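Side-chain contacts in endo-alpha-mannosidase (PDB 4ACY), which cleaves alpha-mannosidic bonds within glycan chains as a family 99 glycoside hydrolase, with a probable role in trimming mannose-rich N-glycans or related mannans: residues Lys60-Pro65 with Asn328-Gly333; Gly95-Asn100 with Gln335-Val340; Ser128-Gln133 with Ile168-Asp173; Gln133-Leu138 with Asp173-His178; Thr297-Asp300 with Lys305-Asp308. All blocks are in the same frame, centred on the assembly; numbering follows the deposited sequence.

Contact 1. Residues Lys60-Pro65 with Asn328-Gly333; sequences KHWMHP and NEWHEG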
# COMPACT_ATOMS: atom_id res chain seq x y z
N LYS A 60 -12.73 -12.61 -8.00
CA LYS A 60 -12.78 -11.24 -7.51
C LYS A 60 -11.44 -10.60 -7.81
O LYS A 60 -10.39 -11.12 -7.47
CB LYS A 60 -13.07 -11.20 -6.01
CG LYS A 60 -14.39 -11.80 -5.61
CD LYS A 60 -14.60 -11.66 -4.10
CE LYS A 60 -15.92 -12.29 -3.66
NZ LYS A 60 -15.90 -12.63 -2.19
N HIS A 61 -11.50 -9.45 -8.47
CA HIS A 61 -10.31 -8.68 -8.87
C HIS A 61 -9.43 -9.24 -9.99
O HIS A 61 -8.92 -8.48 -10.82
CB HIS A 61 -9.49 -8.23 -7.65
CG HIS A 61 -9.96 -6.93 -7.08
ND1 HIS A 61 -9.38 -5.73 -7.41
CD2 HIS A 61 -10.99 -6.64 -6.25
CE1 HIS A 61 -10.03 -4.75 -6.80
NE2 HIS A 61 -11.01 -5.27 -6.09
N TRP A 62 -9.23 -10.56 -10.03
CA TRP A 62 -8.57 -11.16 -11.19
C TRP A 62 -9.44 -10.93 -12.42
O TRP A 62 -8.93 -10.84 -13.53
CB TRP A 62 -8.30 -12.66 -10.98
CG TRP A 62 -7.54 -12.94 -9.73
CD1 TRP A 62 -7.97 -13.67 -8.65
CD2 TRP A 62 -6.21 -12.51 -9.40
NE1 TRP A 62 -7.00 -13.71 -7.69
CE2 TRP A 62 -5.91 -13.00 -8.11
CE3 TRP A 62 -5.25 -11.72 -10.06
CZ2 TRP A 62 -4.69 -12.77 -7.48
CZ3 TRP A 62 -4.03 -11.49 -9.44
CH2 TRP A 62 -3.76 -12.00 -8.15
N MSE A 63 -10.75 -10.89 -12.17
CA MSE A 63 -11.72 -10.35 -13.10
C MSE A 63 -11.83 -8.86 -12.76
O MSE A 63 -11.97 -8.51 -11.60
CB MSE A 63 -13.05 -11.06 -12.90
CG MSE A 63 -14.24 -10.40 -13.56
SE MSE A 63 -15.85 -11.45 -13.36
CE MSE A 63 -15.91 -11.64 -11.45
N HIS A 64 -11.73 -7.99 -13.77
CA HIS A 64 -11.68 -6.55 -13.50
C HIS A 64 -12.13 -5.78 -14.73
O HIS A 64 -11.86 -6.21 -15.85
CB HIS A 64 -10.24 -6.17 -13.14
CG HIS A 64 -10.08 -4.83 -12.49
ND1 HIS A 64 -10.06 -3.65 -13.22
CD2 HIS A 64 -9.86 -4.48 -11.21
CE1 HIS A 64 -9.86 -2.64 -12.39
NE2 HIS A 64 -9.73 -3.11 -11.17
N PRO A 65 -12.84 -4.64 -14.53
CA PRO A 65 -13.19 -3.86 -15.71
C PRO A 65 -11.96 -3.23 -16.36
O PRO A 65 -10.89 -3.13 -15.74
CB PRO A 65 -14.12 -2.74 -15.17
CG PRO A 65 -14.45 -3.08 -13.81
CD PRO A 65 -13.48 -4.14 -13.31
N ASN A 328 1.32 -6.39 -3.31
CA ASN A 328 0.52 -7.15 -4.27
C ASN A 328 -0.61 -6.37 -4.92
O ASN A 328 -1.75 -6.86 -4.99
CB ASN A 328 -0.02 -8.45 -3.63
CG ASN A 328 -0.99 -8.19 -2.48
OD1 ASN A 328 -0.98 -7.13 -1.85
ND2 ASN A 328 -1.85 -9.19 -2.20
N GLU A 329 -0.29 -5.18 -5.41
CA GLU A 329 -1.24 -4.45 -6.26
C GLU A 329 -0.93 -4.89 -7.68
O GLU A 329 -0.22 -4.20 -8.44
CB GLU A 329 -1.07 -2.93 -6.09
CG GLU A 329 -2.40 -2.13 -6.05
CD GLU A 329 -3.26 -2.26 -7.32
OE1 GLU A 329 -3.03 -3.16 -8.14
OE2 GLU A 329 -4.22 -1.44 -7.47
N TRP A 330 -1.43 -6.08 -8.02
CA TRP A 330 -1.15 -6.71 -9.30
C TRP A 330 -1.66 -5.89 -10.47
O TRP A 330 -1.01 -5.84 -11.52
CB TRP A 330 -1.71 -8.15 -9.33
CG TRP A 330 -0.88 -9.08 -8.50
CD1 TRP A 330 -1.05 -9.39 -7.18
CD2 TRP A 330 0.31 -9.79 -8.91
NE1 TRP A 330 -0.08 -10.25 -6.75
CE2 TRP A 330 0.78 -10.51 -7.79
CE3 TRP A 330 1.02 -9.88 -10.13
CZ2 TRP A 330 1.93 -11.33 -7.85
CZ3 TRP A 330 2.15 -10.69 -10.18
CH2 TRP A 330 2.59 -11.40 -9.04
N HIS A 331 -2.80 -5.20 -10.29
CA HIS A 331 -3.38 -4.46 -11.42
C HIS A 331 -2.43 -3.38 -11.89
O HIS A 331 -2.46 -3.01 -13.06
CB HIS A 331 -4.70 -3.78 -11.06
CG HIS A 331 -5.69 -4.68 -10.39
ND1 HIS A 331 -6.17 -5.84 -10.98
CD2 HIS A 331 -6.32 -4.56 -9.21
CE1 HIS A 331 -7.03 -6.41 -10.15
NE2 HIS A 331 -7.15 -5.65 -9.08
N GLU A 332 -1.60 -2.88 -10.98
CA GLU A 332 -0.75 -1.74 -11.30
C GLU A 332 0.72 -2.11 -11.51
O GLU A 332 1.55 -1.24 -11.75
CB GLU A 332 -0.89 -0.66 -10.23
CG GLU A 332 -2.30 -0.07 -10.24
CD GLU A 332 -2.47 1.12 -9.34
OE1 GLU A 332 -1.70 1.28 -8.36
OE2 GLU A 332 -3.45 1.88 -9.58
N GLY A 333 1.01 -3.40 -11.47
CA GLY A 333 2.35 -3.88 -11.81
C GLY A 333 3.40 -3.39 -10.84
O GLY A 333 4.57 -3.24 -11.20

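Contact 2. Residues Gly95-Asn100 with Gln335-Val340; sequences GTYSSN and QIEPAV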
# COMPACT_ATOMS: atom_id res chain seq x y z
N GLY A 95 -0.86 -17.95 -8.56
CA GLY A 95 -2.00 -18.02 -9.47
C GLY A 95 -3.09 -17.03 -9.11
O GLY A 95 -2.81 -15.99 -8.50
N THR A 96 -4.32 -17.37 -9.50
CA THR A 96 -5.49 -16.54 -9.19
C THR A 96 -5.95 -16.87 -7.79
O THR A 96 -6.98 -17.53 -7.58
CB THR A 96 -6.64 -16.72 -10.21
OG1 THR A 96 -6.93 -18.13 -10.40
CG2 THR A 96 -6.24 -16.09 -11.52
N TYR A 97 -5.17 -16.42 -6.82
CA TYR A 97 -5.40 -16.80 -5.45
C TYR A 97 -6.53 -16.06 -4.76
O TYR A 97 -6.95 -15.00 -5.21
CB TYR A 97 -4.14 -16.66 -4.63
CG TYR A 97 -3.53 -15.26 -4.53
CD1 TYR A 97 -4.05 -14.31 -3.65
CD2 TYR A 97 -2.37 -14.94 -5.25
CE1 TYR A 97 -3.46 -13.05 -3.51
CE2 TYR A 97 -1.77 -13.70 -5.10
CZ TYR A 97 -2.32 -12.76 -4.23
OH TYR A 97 -1.70 -11.53 -4.10
N SER A 98 -6.99 -16.63 -3.65
CA SER A 98 -7.98 -15.95 -2.82
C SER A 98 -7.32 -15.34 -1.59
O SER A 98 -6.55 -16.01 -0.88
CB SER A 98 -9.07 -16.88 -2.34
OG SER A 98 -9.88 -16.23 -1.37
N SER A 99 -7.67 -14.10 -1.30
CA SER A 99 -7.21 -13.42 -0.09
C SER A 99 -7.81 -14.06 1.17
O SER A 99 -7.33 -13.83 2.28
CB SER A 99 -7.60 -11.94 -0.15
OG SER A 99 -6.92 -11.28 -1.21
N ASN A 100 -8.87 -14.85 0.99
CA ASN A 100 -9.51 -15.56 2.11
C ASN A 100 -9.02 -16.98 2.32
O ASN A 100 -9.62 -17.72 3.10
CB ASN A 100 -11.03 -15.55 1.93
CG ASN A 100 -11.58 -14.16 1.84
OD1 ASN A 100 -12.35 -13.84 0.93
ND2 ASN A 100 -11.13 -13.29 2.75
N GLN A 335 3.85 -4.90 -7.78
CA GLN A 335 4.01 -5.95 -6.76
C GLN A 335 5.46 -6.39 -6.57
O GLN A 335 6.22 -6.47 -7.54
CB GLN A 335 3.09 -7.16 -7.07
CG GLN A 335 3.55 -8.09 -8.20
CD GLN A 335 3.59 -7.46 -9.60
OE1 GLN A 335 2.80 -6.56 -9.94
NE2 GLN A 335 4.49 -7.95 -10.43
N ILE A 336 5.84 -6.64 -5.32
CA ILE A 336 7.12 -7.34 -5.09
C ILE A 336 6.86 -8.83 -4.94
O ILE A 336 7.81 -9.63 -4.97
CB ILE A 336 7.92 -6.75 -3.90
CG1 ILE A 336 7.12 -6.88 -2.59
CG2 ILE A 336 8.37 -5.29 -4.18
CD1 ILE A 336 7.98 -6.57 -1.36
N GLU A 337 5.58 -9.19 -4.83
CA GLU A 337 5.15 -10.60 -4.76
C GLU A 337 5.69 -11.39 -5.96
O GLU A 337 5.76 -10.87 -7.09
CB GLU A 337 3.63 -10.72 -4.67
CG GLU A 337 3.19 -12.16 -4.38
CD GLU A 337 1.72 -12.36 -4.26
OE1 GLU A 337 0.94 -11.38 -4.32
OE2 GLU A 337 1.33 -13.54 -4.11
N PRO A 338 6.15 -12.64 -5.71
CA PRO A 338 6.73 -13.40 -6.81
C PRO A 338 5.80 -13.58 -7.99
O PRO A 338 4.63 -13.90 -7.83
CB PRO A 338 7.01 -14.77 -6.15
CG PRO A 338 7.33 -14.41 -4.75
CD PRO A 338 6.40 -13.27 -4.40
N ALA A 339 6.37 -13.37 -9.18
CA ALA A 339 5.66 -13.51 -10.45
C ALA A 339 6.38 -14.59 -11.26
O ALA A 339 7.58 -14.80 -11.08
CB ALA A 339 5.68 -12.17 -11.19
N VAL A 340 5.64 -15.25 -12.15
CA VAL A 340 6.21 -16.32 -13.00
C VAL A 340 5.98 -16.05 -14.48
O VAL A 340 5.05 -15.31 -14.85
CB VAL A 340 5.59 -17.71 -12.65
CG1 VAL A 340 5.95 -18.09 -11.23
CG2 VAL A 340 4.05 -17.71 -12.83

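Contact 3. Residues Ser128-Gln133 with Ile168-Asp173; sequences SDYGNQ and IQYIVD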
# COMPACT_ATOMS: atom_id res chain seq x y z
N SER A 128 -18.13 -2.13 4.36
CA SER A 128 -18.18 -3.39 3.60
C SER A 128 -17.10 -4.39 4.06
O SER A 128 -17.20 -5.59 3.78
CB SER A 128 -18.03 -3.12 2.10
OG SER A 128 -16.78 -2.51 1.83
N ASP A 129 -16.09 -3.90 4.77
CA ASP A 129 -14.99 -4.73 5.26
C ASP A 129 -15.15 -5.16 6.72
O ASP A 129 -14.32 -5.92 7.24
CB ASP A 129 -13.64 -4.02 5.07
CG ASP A 129 -13.10 -4.15 3.65
OD1 ASP A 129 -13.77 -4.78 2.79
OD2 ASP A 129 -12.02 -3.60 3.37
N TYR A 130 -16.19 -4.68 7.39
CA TYR A 130 -16.46 -5.08 8.77
C TYR A 130 -16.61 -6.60 8.83
O TYR A 130 -17.33 -7.20 8.04
CB TYR A 130 -17.73 -4.40 9.31
CG TYR A 130 -17.61 -2.91 9.60
CD1 TYR A 130 -16.45 -2.19 9.30
CD2 TYR A 130 -18.69 -2.22 10.15
CE1 TYR A 130 -16.36 -0.83 9.57
CE2 TYR A 130 -18.62 -0.85 10.42
CZ TYR A 130 -17.45 -0.16 10.12
OH TYR A 130 -17.36 1.19 10.39
N GLY A 131 -15.86 -7.23 9.73
CA GLY A 131 -15.96 -8.67 9.95
C GLY A 131 -15.36 -9.53 8.86
O GLY A 131 -15.49 -10.76 8.90
N ASN A 132 -14.68 -8.92 7.88
CA ASN A 132 -14.12 -9.70 6.77
C ASN A 132 -13.07 -10.71 7.21
O ASN A 132 -12.24 -10.44 8.09
CB ASN A 132 -13.60 -8.79 5.65
CG ASN A 132 -12.18 -8.34 5.87
OD1 ASN A 132 -11.23 -9.03 5.48
ND2 ASN A 132 -12.02 -7.17 6.48
N GLN A 133 -13.10 -11.86 6.55
CA GLN A 133 -12.34 -13.04 6.96
C GLN A 133 -10.83 -12.85 6.88
O GLN A 133 -10.10 -13.33 7.76
CB GLN A 133 -12.76 -14.26 6.13
N ILE A 168 -12.19 3.98 12.19
CA ILE A 168 -11.13 3.91 13.18
C ILE A 168 -11.66 3.19 14.42
O ILE A 168 -11.00 2.31 14.95
CB ILE A 168 -10.57 5.32 13.55
CG1 ILE A 168 -9.92 5.97 12.33
CG2 ILE A 168 -9.57 5.23 14.72
CD1 ILE A 168 -9.70 7.48 12.47
N GLN A 169 -12.87 3.55 14.84
CA GLN A 169 -13.46 2.92 16.02
C GLN A 169 -13.63 1.43 15.80
O GLN A 169 -13.31 0.64 16.67
CB GLN A 169 -14.80 3.53 16.38
CG GLN A 169 -14.75 4.99 16.77
CD GLN A 169 -16.14 5.58 16.90
OE1 GLN A 169 -17.02 4.98 17.52
NE2 GLN A 169 -16.36 6.75 16.31
N TYR A 170 -14.14 1.05 14.62
CA TYR A 170 -14.30 -0.36 14.31
C TYR A 170 -12.96 -1.10 14.34
O TYR A 170 -12.86 -2.18 14.92
CB TYR A 170 -15.01 -0.59 12.96
CG TYR A 170 -15.18 -2.08 12.72
CD1 TYR A 170 -16.30 -2.76 13.21
CD2 TYR A 170 -14.20 -2.82 12.06
CE1 TYR A 170 -16.44 -4.13 13.02
CE2 TYR A 170 -14.33 -4.18 11.87
CZ TYR A 170 -15.46 -4.83 12.35
OH TYR A 170 -15.57 -6.18 12.17
N ILE A 171 -11.96 -0.51 13.70
CA ILE A 171 -10.65 -1.15 13.58
C ILE A 171 -10.01 -1.33 14.96
O ILE A 171 -9.54 -2.42 15.29
CB ILE A 171 -9.74 -0.35 12.62
CG1 ILE A 171 -10.22 -0.55 11.17
CG2 ILE A 171 -8.27 -0.75 12.78
CD1 ILE A 171 -9.65 0.46 10.16
N VAL A 172 -10.01 -0.26 15.76
CA VAL A 172 -9.42 -0.31 17.10
C VAL A 172 -10.20 -1.27 18.02
O VAL A 172 -9.59 -2.07 18.72
CB VAL A 172 -9.31 1.11 17.73
CG1 VAL A 172 -8.89 1.04 19.20
CG2 VAL A 172 -8.29 1.98 16.96
N ASP A 173 -11.52 -1.20 17.99
CA ASP A 173 -12.34 -2.09 18.84
C ASP A 173 -12.20 -3.55 18.47
O ASP A 173 -12.20 -4.42 19.34
CB ASP A 173 -13.82 -1.71 18.78
CG ASP A 173 -14.13 -0.41 19.48
OD1 ASP A 173 -13.27 0.11 20.23
OD2 ASP A 173 -15.24 0.12 19.28

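Contact 4. Residues Gln133-Leu138 with Asp173-His178; sequences QSVSLL and DTYGDH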
# COMPACT_ATOMS: atom_id res chain seq x y z
N GLN A 133 -13.10 -11.86 6.55
CA GLN A 133 -12.34 -13.04 6.96
C GLN A 133 -10.83 -12.85 6.88
O GLN A 133 -10.10 -13.33 7.76
CB GLN A 133 -12.76 -14.26 6.13
N SER A 134 -10.37 -12.14 5.85
CA SER A 134 -8.94 -12.06 5.55
C SER A 134 -8.17 -11.29 6.60
O SER A 134 -7.04 -11.64 6.93
CB SER A 134 -8.69 -11.45 4.16
OG SER A 134 -9.21 -10.15 4.09
N VAL A 135 -8.77 -10.24 7.16
CA VAL A 135 -8.05 -9.43 8.15
C VAL A 135 -7.69 -10.21 9.42
O VAL A 135 -6.56 -10.15 9.89
CB VAL A 135 -8.76 -8.09 8.46
CG1 VAL A 135 -8.01 -7.33 9.53
CG2 VAL A 135 -8.83 -7.24 7.19
N SER A 136 -8.65 -10.97 9.95
CA SER A 136 -8.39 -11.81 11.12
C SER A 136 -7.29 -12.83 10.87
O SER A 136 -6.39 -13.00 11.69
CB SER A 136 -9.68 -12.50 11.57
OG SER A 136 -10.57 -11.53 12.07
N LEU A 137 -7.36 -13.49 9.71
CA LEU A 137 -6.35 -14.46 9.32
C LEU A 137 -4.98 -13.81 9.15
O LEU A 137 -3.97 -14.41 9.53
CB LEU A 137 -6.72 -15.15 8.00
CG LEU A 137 -8.01 -15.98 7.90
CD1 LEU A 137 -8.24 -16.36 6.45
CD2 LEU A 137 -7.93 -17.20 8.79
N LEU A 138 -4.94 -12.61 8.57
CA LEU A 138 -3.67 -11.90 8.39
C LEU A 138 -3.03 -11.62 9.75
O LEU A 138 -1.84 -11.86 9.93
CB LEU A 138 -3.88 -10.61 7.59
CG LEU A 138 -2.61 -10.00 7.00
CD1 LEU A 138 -1.96 -10.94 6.01
CD2 LEU A 138 -2.92 -8.65 6.35
N ASP A 173 -11.52 -1.20 17.99
CA ASP A 173 -12.34 -2.09 18.84
C ASP A 173 -12.20 -3.55 18.47
O ASP A 173 -12.20 -4.42 19.34
CB ASP A 173 -13.82 -1.71 18.78
CG ASP A 173 -14.13 -0.41 19.48
OD1 ASP A 173 -13.27 0.11 20.23
OD2 ASP A 173 -15.24 0.12 19.28
N THR A 174 -12.11 -3.84 17.18
CA THR A 174 -12.11 -5.21 16.72
C THR A 174 -10.71 -5.84 16.70
O THR A 174 -10.56 -7.00 17.05
CB THR A 174 -12.75 -5.32 15.32
OG1 THR A 174 -14.00 -4.62 15.31
CG2 THR A 174 -12.97 -6.77 14.93
N TYR A 175 -9.71 -5.07 16.30
CA TYR A 175 -8.37 -5.60 16.08
C TYR A 175 -7.32 -5.07 17.04
O TYR A 175 -6.22 -5.60 17.09
CB TYR A 175 -7.91 -5.29 14.66
CG TYR A 175 -8.90 -5.72 13.62
CD1 TYR A 175 -9.31 -7.06 13.52
CD2 TYR A 175 -9.45 -4.80 12.73
CE1 TYR A 175 -10.21 -7.45 12.56
CE2 TYR A 175 -10.35 -5.19 11.77
CZ TYR A 175 -10.74 -6.51 11.69
OH TYR A 175 -11.64 -6.88 10.73
N GLY A 176 -7.67 -4.02 17.78
CA GLY A 176 -6.69 -3.29 18.61
C GLY A 176 -6.02 -4.09 19.72
O GLY A 176 -4.88 -3.80 20.10
N ASP A 177 -6.73 -5.10 20.22
CA ASP A 177 -6.18 -6.00 21.23
C ASP A 177 -5.32 -7.12 20.65
O ASP A 177 -4.68 -7.86 21.39
CB ASP A 177 -7.32 -6.66 22.03
CG ASP A 177 -8.04 -5.69 22.95
OD1 ASP A 177 -7.65 -4.51 23.03
OD2 ASP A 177 -9.00 -6.13 23.60
N HIS A 178 -5.31 -7.27 19.32
CA HIS A 178 -4.56 -8.35 18.70
C HIS A 178 -3.04 -8.19 18.87
O HIS A 178 -2.52 -7.11 18.67
CB HIS A 178 -4.92 -8.50 17.22
CG HIS A 178 -4.56 -9.83 16.66
ND1 HIS A 178 -5.49 -10.82 16.41
CD2 HIS A 178 -3.36 -10.36 16.34
CE1 HIS A 178 -4.88 -11.89 15.95
NE2 HIS A 178 -3.58 -11.64 15.89
O HOH W 1 -12.13 -9.47 10.74

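Contact 5. Residues Thr297-Asp300 with Lys305-Asp308; sequences TTRD and KYYD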
# COMPACT_ATOMS: atom_id res chain seq x y z
N THR A 297 2.47 6.26 -17.67
CA THR A 297 2.80 5.99 -16.27
C THR A 297 3.71 4.74 -16.14
O THR A 297 4.33 4.52 -15.11
CB THR A 297 1.52 5.81 -15.43
OG1 THR A 297 0.61 6.90 -15.66
CG2 THR A 297 1.85 5.78 -13.93
N THR A 298 3.79 3.95 -17.21
CA THR A 298 4.63 2.75 -17.19
C THR A 298 6.09 3.08 -16.81
O THR A 298 6.68 4.04 -17.32
CB THR A 298 4.58 2.01 -18.54
OG1 THR A 298 3.25 1.51 -18.76
CG2 THR A 298 5.58 0.82 -18.56
N ARG A 299 6.65 2.30 -15.90
CA ARG A 299 8.07 2.43 -15.55
C ARG A 299 8.67 1.04 -15.58
O ARG A 299 8.27 0.19 -14.78
CB ARG A 299 8.23 3.06 -14.15
CG ARG A 299 7.61 4.45 -13.99
CD ARG A 299 8.42 5.57 -14.66
NE ARG A 299 7.77 6.86 -14.40
CZ ARG A 299 6.82 7.39 -15.18
NH1 ARG A 299 6.43 6.77 -16.29
NH2 ARG A 299 6.26 8.56 -14.85
N ASP A 300 9.61 0.78 -16.50
CA ASP A 300 10.23 -0.56 -16.60
C ASP A 300 11.07 -0.89 -15.37
O ASP A 300 11.70 -0.01 -14.79
CB ASP A 300 11.12 -0.69 -17.84
CG ASP A 300 10.38 -0.48 -19.15
OD1 ASP A 300 9.13 -0.61 -19.22
OD2 ASP A 300 11.10 -0.18 -20.13
N LYS A 305 16.96 -2.36 -11.34
CA LYS A 305 17.58 -1.03 -11.23
C LYS A 305 16.62 0.05 -10.76
O LYS A 305 16.99 0.94 -9.99
CB LYS A 305 18.24 -0.61 -12.55
CG LYS A 305 19.06 0.66 -12.41
CD LYS A 305 19.71 1.08 -13.72
CE LYS A 305 20.61 2.29 -13.52
NZ LYS A 305 19.82 3.54 -13.27
N TYR A 306 15.38 -0.02 -11.24
CA TYR A 306 14.38 0.98 -10.89
C TYR A 306 14.13 0.95 -9.39
O TYR A 306 14.14 1.99 -8.73
CB TYR A 306 13.09 0.69 -11.65
CG TYR A 306 11.99 1.70 -11.38
CD1 TYR A 306 11.11 1.51 -10.32
CD2 TYR A 306 11.84 2.83 -12.18
CE1 TYR A 306 10.09 2.43 -10.06
CE2 TYR A 306 10.82 3.76 -11.93
CZ TYR A 306 9.96 3.54 -10.87
OH TYR A 306 8.93 4.43 -10.62
N TYR A 307 13.94 -0.25 -8.86
CA TYR A 307 13.71 -0.44 -7.43
C TYR A 307 14.91 0.04 -6.62
O TYR A 307 14.75 0.78 -5.66
CB TYR A 307 13.47 -1.91 -7.16
CG TYR A 307 12.83 -2.27 -5.83
CD1 TYR A 307 11.81 -1.48 -5.27
CD2 TYR A 307 13.19 -3.46 -5.17
CE1 TYR A 307 11.19 -1.84 -4.06
CE2 TYR A 307 12.58 -3.82 -3.96
CZ TYR A 307 11.58 -3.02 -3.42
OH TYR A 307 10.95 -3.37 -2.24
N ASP A 308 16.11 -0.39 -7.01
CA ASP A 308 17.34 0.07 -6.36
C ASP A 308 17.43 1.58 -6.27
O ASP A 308 17.73 2.13 -5.22
CB ASP A 308 18.59 -0.43 -7.08
CG ASP A 308 18.82 -1.91 -6.92
OD1 ASP A 308 18.10 -2.60 -6.15
OD2 ASP A 308 19.75 -2.40 -7.61

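Contact 1. Residues Lys60-Pro65 with Asn328-Gly333
His61 and His331 meet rim to rim: ND1 of His61 and NE2 of His331 share a hydrogen bond of 2.8 Å, nearly straight at 172°. Neither ring lies over the other; their planes are turned 33° apart, and each nitrogen sits near the plane of its partner. One face of the His331 ring receives His64, whose CD2 reaches obliquely to 3.6 Å from His331 CE1. His64 CG lies anti to its backbone N (chi1 -165°), which carries the ring toward His331, and its ND1 gives a hydrogen bond of 2.7 Å to Pro65 O, on a lone pair in the carbonyl plane. That bond, close to the ring plane, restrains the rotation of the imidazole. His331 is gripped at both nitrogens, since its ND1 bonds to Ala87 O.

The far corner of the Trp62 indole comes over a face of Trp330, CH2 to CD1 3.9 Å, with the planes well inclined. The indole N-H groups turn to other partners, Trp62 NE1 to Tyr97 O and Trp330 NE1 to Glu337. His61 also stacks on Trp49, and its NE2 is hydrogen-bonded to a glycerol, probably from the crystallisation liquor. The cluster of His61, His64 and His331, with the tryptophan pair beside it, joins residues 60-65, leading into strand 64-66, to the loop following the eighth strand of a (beta/alpha)8 barrel, where glycosidases of this fold usually hold their active site.

Contact 2. Residues Gly95-Asn100 with Gln335-Val340
Tyr97 and Glu337 approach from opposite directions and meet where the phenol oxygen reaches the carboxylate. Tyr97 OH donates a hydrogen bond of 2.7 Å to Glu337 OE1, which receives it on its syn lone pair, the side facing OE2. The second oxygen stays close as well, OE2 lying 3.3 Å from Tyr97 CE2, with the ring and carboxylate planes turned 43° apart. Glu337 spans the distance with a fully stretched chain, CG anti to the backbone N (chi1 -171°) and chi2 at 180°. Both polar atoms have further partners: OE1 also accepts an indole N-H, and the phenol oxygen is bonded to Asn328 ND2.

The pair ties the loop leading into helix 102-115 to the loop after the last strand of the (beta/alpha)8 barrel, and that helix lies against it through Ile104, His108 and Met111. Across these two segments the contact is carried by the Tyr97 and Glu337 side chains, burying 83 Å² in all. In contrast to this buried pair, the 95-100 loop ends at the partly exposed Asn100, which meets helix 133-145. There the loop holds its shape locally: Ser98 OG accepts from Asn100 N at 2.9 Å, an ST turn.

Contact 3. Residues Ser128-Gln133 with Ile168-Asp173
Tyr130 and Tyr170 lay their rings almost flat on one another, and this stack carries most of the meeting between the 128-133 loop and helix 161-175. Along the helix, Ile168 points away from the loop and Gln169 passes it by. Tyr170 then turns toward it, with CG anti to the backbone N (chi1 -178°). The result is an offset stack, centroids 4.0 Å apart and planes within 8°, in which the two side chains run past each other in opposite directions. Tyr130 CD1 stands over the centre of the Tyr170 ring, and Tyr130 CB makes a CH-pi contact at 4.1 Å from the same centroid.

The Tyr170 OH reaches beyond the stack to Gly131 N at 2.7 Å, a weak bond bent to 122°. Gly131 belongs to a type II turn from Asp129 to Asn132, its positive phi suiting glycine. The turn leads into helix 133-145, whose N-cap is Asn132: OD1 accepts from Val135 N, while ND2 donates to Asp129 O at 2.7 Å. A leucine in place of Tyr170 would probably leave Tyr130 without its flat partner and Gly131 N without this acceptor. Farther on, Ile171 turns to Trp124, Phe151 and Ile153 of the barrel strands, and exposed Asp173 bonds through OD1 to Tyr220 OH.

Contact 4. Residues Gln133-Leu138 with Asp173-His178
Ser136 of helix 133-145 and Tyr175 of helix 161-175 bring their backbones nearest here, CA to CA 7.9 Å, and Tyr175 opens a type I turn running to His178. The gap between the two outer helices of the (beta/alpha)8 barrel is bridged by the Tyr175 ring. Val135 covers one face of it: CG1, set anti to the backbone N (chi1 177°), makes a CH-pi contact 3.8 Å from the centroid and 20° off the normal, with CZ the nearest ring atom at 3.6 Å. Over the opposite face lies CG2 of Thr174, the preceding residue, so the ring is held between two methyl groups.

Ser136 approaches at the edge, OG to Tyr175 CE1 4.1 Å, and the two hydroxyls are joined through a water. That water lies in the plane of the ring, 2.6 Å from Tyr175 OH and 2.9 Å from Ser136 OG. Tyr175 also meets Phe151 and Trp124 of the barrel strands and Leu139 of helix 133-145. An alanine at Tyr175 is likely to open a gap under Val135 CG1 and leave the water held from the Ser136 side without its phenol partner. The contact is thus divided by chemistry: apolar groups grip the ring faces, while the phenol oxygen at the rim reaches Ser136 through a water, with no direct hydrogen bond to 133-138.

Contact 5. Residues Thr297-Asp300 with Lys305-Asp308
Arg299 and Tyr306 meet where the loop after the seventh strand of the (beta/alpha)8 barrel runs into helix 305-316, so the contact folds that connection back on the first turn of its helix. The aliphatic base of the arginine does the touching. CB sits 3.5 Å from Tyr306 CE2, approaching the ring at a slant. CG, anti to the carbonyl carbon, comes next and lies 3.6 Å from Tyr306 OH. The chain then bends at chi2 (-75°), which brings CD to 4.1 Å from CE2 and leads the tip away from the tyrosine.

The guanidinium plane stands at 69° to the ring and does not lie flat on it. Its NH1 donates to Thr298 O at 2.9 Å, from well above the carbonyl plane, and also bonds to Ser296 O, which holds the group against its own loop. NH2 reaches Thr252 O. The Tyr306 hydroxyl bonds to Ala250 O and Thr252 N, and with Arg299 it thereby grips both backbone polar groups of Thr252, in the loop after strand 244-246. The ring comes to this loop because Tyr306 CG is anti to its backbone N (chi1 -179°). At the opposite end of the tyrosine side chain, Asp300 adds its backbone carbonyl alone, O lying 3.5 Å from Tyr306 CB.

How the contacts relate
Contacts 1 and 2 form one continuous aromatic and polar network, their centres 10 Å apart, coupled by the two indole N-H bonds that run from contact 1 to contact 2. A glycerol about 3 Å from the His61 side chain may mark a pocket there, consistent with the usual active-site end of such a barrel. Contacts 3 and 4 are neighbours on helix 161-175, centres 8 Å apart, with Tyr170 CE2 4.0 Å from Tyr175 OH. Contact 2 reaches contact 4 through Ser99 O, 3.3 Å from Ser134 CB, and meets contact 3 at the shared Gln133. Contact 5 lies across the barrel, its centre about 35 Å from that of contact 3, but meets contact 2 where Tyr307 OH touches Ile336 CG2.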